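Local atomic coordinates of cell wall surface anchor family protein (Streptococcus pneumoniae, PDB entry 4OQ1), a protein that is an ancillary pilin of the pneumococcal pilus that probably attaches the pilus to the bacterial cell wall. Residues H28-Q33 and F125-T130; L52-L57 and K85-E90. The protein carries 3 engineered substitutions. All coordinates share one frame; numbering follows the deposited sequence.

Contact 1 of 2, residues H28-Q33 and F125-T130; sequences HTLVLQ and FLFEMT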
loop_
_atom_site.group_PDB
_atom_site.type_symbol
_atom_site.label_atom_id
_atom_site.label_comp_id
_atom_site.label_asym_id
_atom_site.label_seq_id
_atom_site.Cartn_x
_atom_site.Cartn_y
_atom_site.Cartn_z
ATOM N N HIS A 28 -30.090 33.220 1.609
ATOM C CA HIS A 28 -29.325 32.815 0.491
ATOM C C HIS A 28 -28.730 31.429 0.743
ATOM O O HIS A 28 -28.450 30.999 1.901
ATOM C CB HIS A 28 -28.184 33.798 0.199
ATOM C CG HIS A 28 -28.638 35.142 -0.219
ATOM N ND1 HIS A 28 -28.911 35.453 -1.532
ATOM C CD2 HIS A 28 -28.844 36.276 0.493
ATOM C CE1 HIS A 28 -29.291 36.715 -1.607
ATOM N NE2 HIS A 28 -29.252 37.236 -0.396
ATOM N N THR A 29 -28.539 30.765 -0.357
ATOM C CA THR A 29 -27.800 29.514 -0.378
ATOM C C THR A 29 -26.486 29.633 -1.207
ATOM O O THR A 29 -26.465 30.161 -2.329
ATOM C CB THR A 29 -28.638 28.376 -0.982
ATOM O OG1 THR A 29 -29.836 28.206 -0.218
ATOM C CG2 THR A 29 -27.850 27.101 -0.963
ATOM N N LEU A 30 -25.413 29.106 -0.606
ATOM C CA LEU A 30 -24.108 28.999 -1.273
ATOM C C LEU A 30 -23.809 27.511 -1.596
ATOM O O LEU A 30 -23.924 26.638 -0.787
ATOM C CB LEU A 30 -22.984 29.575 -0.367
ATOM C CG LEU A 30 -21.541 29.383 -0.882
ATOM C CD1 LEU A 30 -21.182 30.133 -2.099
ATOM C CD2 LEU A 30 -20.583 29.691 0.303
ATOM N N VAL A 31 -23.457 27.281 -2.849
ATOM C CA VAL A 31 -23.032 25.943 -3.342
ATOM C C VAL A 31 -21.456 25.975 -3.490
ATOM O O VAL A 31 -20.901 26.939 -4.085
ATOM C CB VAL A 31 -23.751 25.660 -4.722
ATOM C CG1 VAL A 31 -23.060 24.603 -5.554
ATOM C CG2 VAL A 31 -25.207 25.248 -4.524
ATOM N N LEU A 32 -20.769 25.019 -2.844
ATOM C CA LEU A 32 -19.320 24.857 -2.921
ATOM C C LEU A 32 -19.001 23.540 -3.640
ATOM O O LEU A 32 -19.439 22.476 -3.274
ATOM C CB LEU A 32 -18.697 24.830 -1.513
ATOM C CG LEU A 32 -18.827 26.160 -0.757
ATOM C CD1 LEU A 32 -18.450 26.078 0.680
ATOM C CD2 LEU A 32 -17.978 27.224 -1.437
ATOM N N GLN A 33 -18.231 23.624 -4.707
ATOM C CA GLN A 33 -17.759 22.444 -5.387
ATOM C C GLN A 33 -16.277 22.308 -5.005
ATOM O O GLN A 33 -15.550 23.296 -4.914
ATOM C CB GLN A 33 -18.023 22.623 -6.887
ATOM C CG GLN A 33 -19.490 22.560 -7.259
ATOM C CD GLN A 33 -19.842 23.165 -8.617
ATOM O OE1 GLN A 33 -18.981 23.641 -9.361
ATOM N NE2 GLN A 33 -21.116 23.094 -8.973
ATOM N N PHE A 125 -11.226 32.335 0.668
ATOM C CA PHE A 125 -11.891 33.124 -0.350
ATOM C C PHE A 125 -12.922 34.050 0.268
ATOM O O PHE A 125 -13.307 33.909 1.471
ATOM C CB PHE A 125 -12.545 32.223 -1.408
ATOM C CG PHE A 125 -13.526 31.234 -0.848
ATOM C CD1 PHE A 125 -13.142 30.030 -0.259
ATOM C CD2 PHE A 125 -14.878 31.517 -0.886
ATOM C CE1 PHE A 125 -14.088 29.193 0.278
ATOM C CE2 PHE A 125 -15.807 30.662 -0.375
ATOM C CZ PHE A 125 -15.424 29.479 0.169
ATOM N N LEU A 126 -13.488 34.900 -0.576
ATOM C CA LEU A 126 -14.590 35.708 -0.132
ATOM C C LEU A 126 -15.752 35.310 -0.978
ATOM O O LEU A 126 -15.574 34.890 -2.108
ATOM C CB LEU A 126 -14.339 37.198 -0.452
ATOM C CG LEU A 126 -13.216 38.017 0.146
ATOM C CD1 LEU A 126 -13.398 39.483 -0.174
ATOM C CD2 LEU A 126 -13.222 37.820 1.614
ATOM N N PHE A 127 -16.911 35.445 -0.403
ATOM C CA PHE A 127 -18.131 35.466 -1.192
ATOM C C PHE A 127 -19.101 36.608 -0.785
ATOM O O PHE A 127 -19.182 36.973 0.369
ATOM C CB PHE A 127 -18.798 34.070 -1.184
ATOM C CG PHE A 127 -19.362 33.612 0.122
ATOM C CD1 PHE A 127 -20.689 33.878 0.463
ATOM C CD2 PHE A 127 -18.549 32.995 1.047
ATOM C CE1 PHE A 127 -21.255 33.408 1.638
ATOM C CE2 PHE A 127 -19.072 32.571 2.273
ATOM C CZ PHE A 127 -20.407 32.795 2.582
ATOM N N GLU A 128 -19.998 37.006 -1.705
ATOM C CA GLU A 128 -20.868 38.134 -1.376
ATOM C C GLU A 128 -22.289 37.723 -1.732
ATOM O O GLU A 128 -22.514 37.192 -2.825
ATOM C CB GLU A 128 -20.404 39.373 -2.102
ATOM C CG GLU A 128 -21.342 40.547 -1.860
ATOM C CD GLU A 128 -20.923 41.798 -2.536
ATOM O OE1 GLU A 128 -20.668 42.748 -1.811
ATOM O OE2 GLU A 128 -20.836 41.837 -3.782
ATOM N N MET A 129 -23.184 37.863 -0.733
ATOM C CA MET A 129 -24.646 37.810 -0.921
ATOM C C MET A 129 -25.300 39.230 -0.973
ATOM O O MET A 129 -25.208 39.987 -0.059
ATOM C CB MET A 129 -25.169 37.021 0.268
ATOM C CG MET A 129 -24.647 35.574 0.250
ATOM S SD MET A 129 -25.081 34.727 -1.292
ATOM C CE MET A 129 -24.891 33.036 -0.679
ATOM N N THR A 130 -25.957 39.566 -2.074
ATOM C CA THR A 130 -26.720 40.807 -2.116
ATOM C C THR A 130 -28.177 40.516 -2.496
ATOM O O THR A 130 -28.496 39.398 -2.860
ATOM C CB THR A 130 -26.099 41.764 -3.119
ATOM O OG1 THR A 130 -26.355 41.299 -4.428
ATOM C CG2 THR A 130 -24.650 41.855 -2.935
#

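Contact 2 of 2, residues L52-L57 and K85-E90; sequences LQVWKL and KKTSFE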
loop_
_atom_site.group_PDB
_atom_site.type_symbol
_atom_site.label_atom_id
_atom_site.label_comp_id
_atom_site.label_asym_id
_atom_site.label_seq_id
_atom_site.Cartn_x
_atom_site.Cartn_y
_atom_site.Cartn_z
ATOM N N LEU A 52 -20.165 25.764 8.277
ATOM C CA LEU A 52 -19.129 26.616 7.629
ATOM C C LEU A 52 -18.818 27.838 8.485
ATOM O O LEU A 52 -19.683 28.650 8.751
ATOM C CB LEU A 52 -19.595 27.000 6.266
ATOM C CG LEU A 52 -18.511 27.754 5.495
ATOM C CD1 LEU A 52 -17.381 26.829 4.941
ATOM C CD2 LEU A 52 -19.169 28.539 4.406
ATOM N N GLN A 53 -17.617 27.922 9.031
ATOM C CA GLN A 53 -17.195 29.065 9.782
ATOM C C GLN A 53 -16.857 30.221 8.840
ATOM O O GLN A 53 -16.117 30.002 7.821
ATOM C CB GLN A 53 -15.920 28.752 10.575
ATOM C CG GLN A 53 -16.095 27.617 11.587
ATOM C CD GLN A 53 -17.160 27.923 12.616
ATOM O OE1 GLN A 53 -17.292 29.041 13.122
ATOM N NE2 GLN A 53 -17.952 26.939 12.882
ATOM N N VAL A 54 -17.380 31.409 9.143
ATOM C CA VAL A 54 -17.094 32.604 8.368
ATOM C C VAL A 54 -16.821 33.856 9.233
ATOM O O VAL A 54 -17.154 33.921 10.434
ATOM C CB VAL A 54 -18.212 32.920 7.346
ATOM C CG1 VAL A 54 -18.556 31.744 6.485
ATOM C CG2 VAL A 54 -19.471 33.469 8.036
ATOM N N TRP A 55 -16.247 34.862 8.614
ATOM C CA TRP A 55 -16.219 36.168 9.175
ATOM C C TRP A 55 -16.975 37.060 8.279
ATOM O O TRP A 55 -16.658 37.131 7.085
ATOM C CB TRP A 55 -14.791 36.662 9.234
ATOM C CG TRP A 55 -13.898 35.966 10.229
ATOM C CD1 TRP A 55 -13.567 36.418 11.496
ATOM C CD2 TRP A 55 -13.269 34.721 10.087
ATOM N NE1 TRP A 55 -12.754 35.544 12.126
ATOM C CE2 TRP A 55 -12.563 34.466 11.324
ATOM C CE3 TRP A 55 -13.259 33.761 9.098
ATOM C CZ2 TRP A 55 -11.801 33.350 11.509
ATOM C CZ3 TRP A 55 -12.510 32.609 9.269
ATOM C CH2 TRP A 55 -11.790 32.414 10.481
ATOM N N LYS A 56 -17.870 37.851 8.826
ATOM C CA LYS A 56 -18.647 38.826 8.021
ATOM C C LYS A 56 -17.955 40.174 8.090
ATOM O O LYS A 56 -17.686 40.703 9.197
ATOM C CB LYS A 56 -20.080 38.923 8.585
ATOM C CG LYS A 56 -21.027 39.882 7.803
ATOM C CD LYS A 56 -22.433 40.037 8.474
ATOM C CE LYS A 56 -23.394 40.791 7.570
ATOM N NZ LYS A 56 -22.910 42.115 7.097
ATOM N N LEU A 57 -17.551 40.672 6.933
ATOM C CA LEU A 57 -16.716 41.854 6.859
ATOM C C LEU A 57 -17.569 43.125 7.005
ATOM O O LEU A 57 -18.684 43.116 6.642
ATOM C CB LEU A 57 -15.878 41.920 5.550
ATOM C CG LEU A 57 -15.028 40.762 5.036
ATOM C CD1 LEU A 57 -14.154 41.076 3.781
ATOM C CD2 LEU A 57 -14.108 40.300 6.088
ATOM N N LYS A 85 -17.492 40.136 12.333
ATOM C CA LYS A 85 -18.415 39.327 13.071
ATOM C C LYS A 85 -18.151 37.869 12.671
ATOM O O LYS A 85 -18.328 37.525 11.517
ATOM C CB LYS A 85 -19.870 39.709 12.735
ATOM C CG LYS A 85 -20.947 38.820 13.359
ATOM C CD LYS A 85 -22.356 38.894 12.692
ATOM C CE LYS A 85 -23.437 38.306 13.641
ATOM N NZ LYS A 85 -24.836 38.330 13.109
ATOM N N LYS A 86 -17.736 37.052 13.640
ATOM C CA LYS A 86 -17.485 35.657 13.419
ATOM C C LYS A 86 -18.779 34.933 13.500
ATOM O O LYS A 86 -19.506 35.057 14.499
ATOM C CB LYS A 86 -16.545 35.111 14.472
ATOM C CG LYS A 86 -16.118 33.676 14.224
ATOM C CD LYS A 86 -15.156 33.524 13.035
ATOM C CE LYS A 86 -15.000 32.046 12.663
ATOM N NZ LYS A 86 -14.617 31.214 13.857
ATOM N N THR A 87 -19.159 34.223 12.461
ATOM C CA THR A 87 -20.408 33.449 12.574
ATOM C C THR A 87 -20.260 32.080 11.909
ATOM O O THR A 87 -19.112 31.705 11.557
ATOM C CB THR A 87 -21.620 34.260 12.116
ATOM O OG1 THR A 87 -22.819 33.593 12.492
ATOM C CG2 THR A 87 -21.630 34.539 10.629
ATOM N N SER A 88 -21.367 31.339 11.771
ATOM C CA SER A 88 -21.340 30.108 11.029
ATOM C C SER A 88 -22.682 29.685 10.478
ATOM O O SER A 88 -23.697 30.143 10.932
ATOM C CB SER A 88 -20.708 29.060 11.929
ATOM O OG SER A 88 -21.698 28.530 12.777
ATOM N N PHE A 89 -22.688 28.856 9.433
ATOM C CA PHE A 89 -23.862 28.396 8.766
ATOM C C PHE A 89 -23.861 26.884 8.635
ATOM O O PHE A 89 -22.782 26.250 8.502
ATOM C CB PHE A 89 -23.934 29.004 7.384
ATOM C CG PHE A 89 -23.910 30.483 7.413
ATOM C CD1 PHE A 89 -24.957 31.218 7.976
ATOM C CD2 PHE A 89 -22.838 31.165 6.879
ATOM C CE1 PHE A 89 -24.916 32.597 8.018
ATOM C CE2 PHE A 89 -22.809 32.563 6.896
ATOM C CZ PHE A 89 -23.834 33.281 7.442
ATOM N N GLU A 90 -25.054 26.298 8.657
ATOM C CA GLU A 90 -25.201 24.855 8.439
ATOM C C GLU A 90 -24.804 24.452 7.061
ATOM O O GLU A 90 -25.220 25.082 6.075
ATOM C CB GLU A 90 -26.655 24.421 8.605
ATOM C CG GLU A 90 -27.169 24.652 10.009
ATOM C CD GLU A 90 -28.382 23.823 10.378
ATOM O OE1 GLU A 90 -28.666 22.794 9.700
ATOM O OE2 GLU A 90 -29.031 24.217 11.387
#

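Contact 1 of 2, residues H28-Q33 and F125-T130
Phe127 holds CG between its backbone N and carbonyl carbon (chi1 68°), which sends the ring toward Leu30. The CG of Leu30 lies anti to the backbone N (chi1 174°), and CD2 lands over the ring centre. That methyl sits 3.7 Å from the Phe127 ring centroid, a CH-pi contact almost along the ring normal. CD2 of Leu32 also meets Phe125, 3.8 Å from CZ, but comes at the ring obliquely. Strands 28-33 and 120-129 belong to one mixed sheet but are not neighbours in it. The axes of their short segments approach to 9.0 Å, at 150° between directions. Their side chains meet in the buried interior between them, as in a beta-sandwich core, consistent with an immunoglobulin-like (IgG-rev) fold. Ile139 touches both Leu30 and Phe127 there. At the far end Met129 slides past His28 in the opposite direction. Its chain bends at chi2, which carries CE to 3.5 Å from CB of His28. CB of Met129 lies over one imidazole face, near the rim, and SD approaches that ring obliquely. NE2 of His28 is hydrogen-bonded to Asn105 OD1. CE1 of the same imidazole lies 3.1 Å from O of Thr130.

Contact 2 of 2, residues L52-L57 and K85-E90
Leu52 to Lys56 and Lys85 to Phe89 pair as antiparallel strands, joined by six backbone hydrogen bonds, two at each of the three hydrogen-bonded pairs. Leu52, Val54 and Lys56 form these pairs with Phe89, Thr87 and Lys85. Gln53 and Trp55 form non-hydrogen-bonded pairs with Ser88 and Lys86. The two strands are adjacent members of the large mixed sheet in the N-terminal part of the chain. Strand 106-110 flanks 50-56, and strand 98-103 flanks 85-93. Val54 N gives the straightest bond, to Thr87 O at 3.0 Å, although the N lies above the carbonyl plane.

Val54, Thr87 and Phe89 share one face of the sheet. Val54 and Thr87 lie side by side, their CG2 methyls 3.5 Å apart. The same Val54 methyl reaches CE2 of Phe89 at 3.6 Å, where the two side chains cross at about a right angle. Tyr108 and Val110 also touch Val54, and Val100 and Ile103 pack on Phe89.

Trp55, Lys86, Gln53 and Ser88 occupy the other face. Lys86 has CG anti to its backbone N (chi1 -174°), and bends at chi2 and chi4 fold the chain across the indole. Leu81 and Phe84 also touch the Trp55 side chain. The ammonium makes an off-centre cation-pi contact, with NZ 4.7 Å from the centroid of the Trp55 six-membered ring. Gln53 crosses Lys86 at about a right angle. NE2 of Gln53 lies near CB of Ser88, whose OG is hydrogen-bonded to Arg51 NE. CD of Lys86 sits over the indole face, 3.4 Å from the centroid of the five-membered ring of Trp55.

From the N terminus, strand 28-33 comes first, next to edge strand 137-140 of the mixed sheet. Helix 37-42 and strand 50-56 follow, and then a long excursion with helix 66-73. Strand 85-93 returns beside 50-56, so contact 2 closes this inner loop. The chain continues through strands 98-103 and 106-110 before strand 120-129. Its end meets 28-33, and contact 1 closes the outer loop. Contact 2 is therefore nested inside contact 1. Contact 2 joins neighbouring strands, while contact 1 bridges strands far apart in the sheet order. Their centres lie about 12 Å apart, and Leu126 CD2 packs on Leu57 CD1 at 4.0 Å.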